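Putative glycosylhydrolase (Parabacteroides distasonis, PDB 3S5Q) is a putative glycosyl hydrolase with a concanavalin A-like fold, probably hydrolysing glycosidic or related carbohydrate bonds. Local coordinates at residues Glu110-Gly115 with Pro177-Ile182. Sequence-based numbering, arbitrary orientation.
Sequences EYWRCG and PEWLPI
Trp-112 and Trp-179 meet through their six-membered rings, in an offset edge-to-face pair. The outer edge of the Trp-179 indole is directed at the face of Trp-112, with the two planes at 78° and the ring centroids 5.8 Å apart. The closest approach joins the far corners of the benzo rings, Trp-112 CH2 to Trp-179 CH2 at 3.7 Å, so the edge of Trp-179 arrives off-centre.

Pro-177 supplies the remaining apolar packing. Its CG reaches Trp-112 obliquely, 4.0 Å from NE1 and 4.1 Å from CZ2, beside the place where Trp-179 arrives. The same proline also packs against the ring of Trp-179, two residues on: Pro-177 CB sits 3.4 Å above the indole plane, over its centre, as a CH-pi type contact. A type I beta turn from Pro-177 to Leu-180, closed by the hydrogen bond from Leu-180 N to Pro-177 O (2.9 Å), brings the two residues together, and with chi1 at 63° the indole of Trp-179 folds back over the proline.

Trp-112 ends a short 3-10 segment, and the ring of Tyr-118 also meets its indole, with the planes at about 50°. Tyr-111 OH hydrogen-bonds Glu-175 O, a second tie between these loops. The contact is thus a tryptophan pair with a proline packed beside it, joining two long inter-strand loops, one following strand 93-98 and the other preceding strand 192-195, in a concanavalin A-like beta-sandwich.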
# COMPACT_ATOMS: atom_id res chain seq x y z
N GLU A 110 -11.80 -7.52 -9.58
CA GLU A 110 -11.85 -6.30 -8.78
C GLU A 110 -10.98 -6.35 -7.53
O GLU A 110 -10.41 -5.34 -7.12
CB GLU A 110 -13.30 -5.98 -8.33
CG GLU A 110 -14.15 -5.35 -9.42
CD GLU A 110 -15.54 -4.84 -8.92
OE1 GLU A 110 -15.89 -5.02 -7.71
OE2 GLU A 110 -16.27 -4.27 -9.76
N TYR A 111 -10.89 -7.52 -6.89
CA TYR A 111 -10.14 -7.62 -5.61
C TYR A 111 -8.63 -7.84 -5.82
O TYR A 111 -7.90 -8.13 -4.87
CB TYR A 111 -10.79 -8.63 -4.68
CG TYR A 111 -10.93 -10.03 -5.21
CD1 TYR A 111 -11.97 -10.38 -6.11
CD2 TYR A 111 -10.04 -11.01 -4.82
CE1 TYR A 111 -12.13 -11.71 -6.55
CE2 TYR A 111 -10.17 -12.31 -5.27
CZ TYR A 111 -11.20 -12.66 -6.11
OH TYR A 111 -11.26 -13.96 -6.52
N TRP A 112 -8.20 -7.66 -7.08
CA TRP A 112 -6.78 -7.51 -7.46
C TRP A 112 -6.37 -6.05 -7.76
O TRP A 112 -5.19 -5.77 -7.92
CB TRP A 112 -6.47 -8.35 -8.71
CG TRP A 112 -6.46 -9.89 -8.51
CD1 TRP A 112 -7.21 -10.66 -7.62
CD2 TRP A 112 -5.71 -10.83 -9.28
NE1 TRP A 112 -6.95 -11.99 -7.79
CE2 TRP A 112 -6.03 -12.12 -8.82
CE3 TRP A 112 -4.76 -10.69 -10.31
CZ2 TRP A 112 -5.45 -13.28 -9.37
CZ3 TRP A 112 -4.20 -11.83 -10.85
CH2 TRP A 112 -4.53 -13.11 -10.35
N ARG A 113 -7.34 -5.12 -7.83
CA ARG A 113 -7.08 -3.76 -8.29
C ARG A 113 -6.69 -2.78 -7.17
O ARG A 113 -6.66 -3.15 -5.97
CB ARG A 113 -8.32 -3.28 -9.05
CG ARG A 113 -8.68 -4.17 -10.23
CD ARG A 113 -9.90 -3.63 -10.97
NE ARG A 113 -10.43 -4.60 -11.92
CZ ARG A 113 -11.68 -4.62 -12.37
NH1 ARG A 113 -12.55 -3.69 -11.97
NH2 ARG A 113 -12.05 -5.55 -13.23
N CYS A 114 -6.35 -1.55 -7.56
CA CYS A 114 -5.85 -0.52 -6.60
C CYS A 114 -6.61 -0.39 -5.29
O CYS A 114 -7.84 -0.27 -5.29
CB CYS A 114 -5.81 0.84 -7.28
SG CYS A 114 -4.68 1.94 -6.47
N GLY A 115 -5.89 -0.40 -4.16
CA GLY A 115 -6.54 -0.24 -2.86
C GLY A 115 -7.04 -1.53 -2.24
O GLY A 115 -7.44 -1.56 -1.06
N PRO A 177 -5.63 -16.06 -4.51
CA PRO A 177 -4.50 -16.53 -5.32
C PRO A 177 -3.74 -17.66 -4.64
O PRO A 177 -3.54 -17.63 -3.41
CB PRO A 177 -3.63 -15.27 -5.51
CG PRO A 177 -4.62 -14.13 -5.41
CD PRO A 177 -5.62 -14.58 -4.35
N GLU A 178 -3.36 -18.64 -5.46
CA GLU A 178 -2.72 -19.89 -4.99
C GLU A 178 -1.47 -19.63 -4.17
O GLU A 178 -1.14 -20.39 -3.24
CB GLU A 178 -2.32 -20.80 -6.17
N TRP A 179 -0.78 -18.54 -4.52
CA TRP A 179 0.49 -18.15 -3.91
C TRP A 179 0.33 -17.34 -2.60
O TRP A 179 1.33 -16.90 -2.02
CB TRP A 179 1.34 -17.39 -4.97
CG TRP A 179 0.75 -16.11 -5.47
CD1 TRP A 179 0.92 -14.85 -4.94
CD2 TRP A 179 -0.08 -15.93 -6.63
NE1 TRP A 179 0.21 -13.92 -5.66
CE2 TRP A 179 -0.39 -14.54 -6.71
CE3 TRP A 179 -0.62 -16.79 -7.57
CZ2 TRP A 179 -1.22 -14.01 -7.70
CZ3 TRP A 179 -1.44 -16.24 -8.61
CH2 TRP A 179 -1.72 -14.89 -8.66
N LEU A 180 -0.93 -17.15 -2.14
CA LEU A 180 -1.24 -16.51 -0.86
C LEU A 180 -2.03 -17.51 0.02
O LEU A 180 -3.24 -17.34 0.23
CB LEU A 180 -2.05 -15.21 -1.07
CG LEU A 180 -1.44 -14.13 -1.99
CD1 LEU A 180 -2.44 -12.95 -2.20
CD2 LEU A 180 -0.09 -13.65 -1.44
N PRO A 181 -1.35 -18.57 0.50
CA PRO A 181 -2.07 -19.73 1.05
C PRO A 181 -2.47 -19.64 2.53
O PRO A 181 -3.22 -20.48 2.99
CB PRO A 181 -1.10 -20.92 0.81
CG PRO A 181 0.27 -20.30 0.72
CD PRO A 181 0.07 -18.88 0.20
N ILE A 182 -1.94 -18.66 3.27
CA ILE A 182 -2.14 -18.67 4.70
C ILE A 182 -3.46 -17.99 5.02
O ILE A 182 -3.67 -16.88 4.57
CB ILE A 182 -1.01 -17.95 5.47
CG1 ILE A 182 0.38 -18.37 4.93
CG2 ILE A 182 -1.18 -18.19 7.01
CD1 ILE A 182 0.63 -19.83 4.94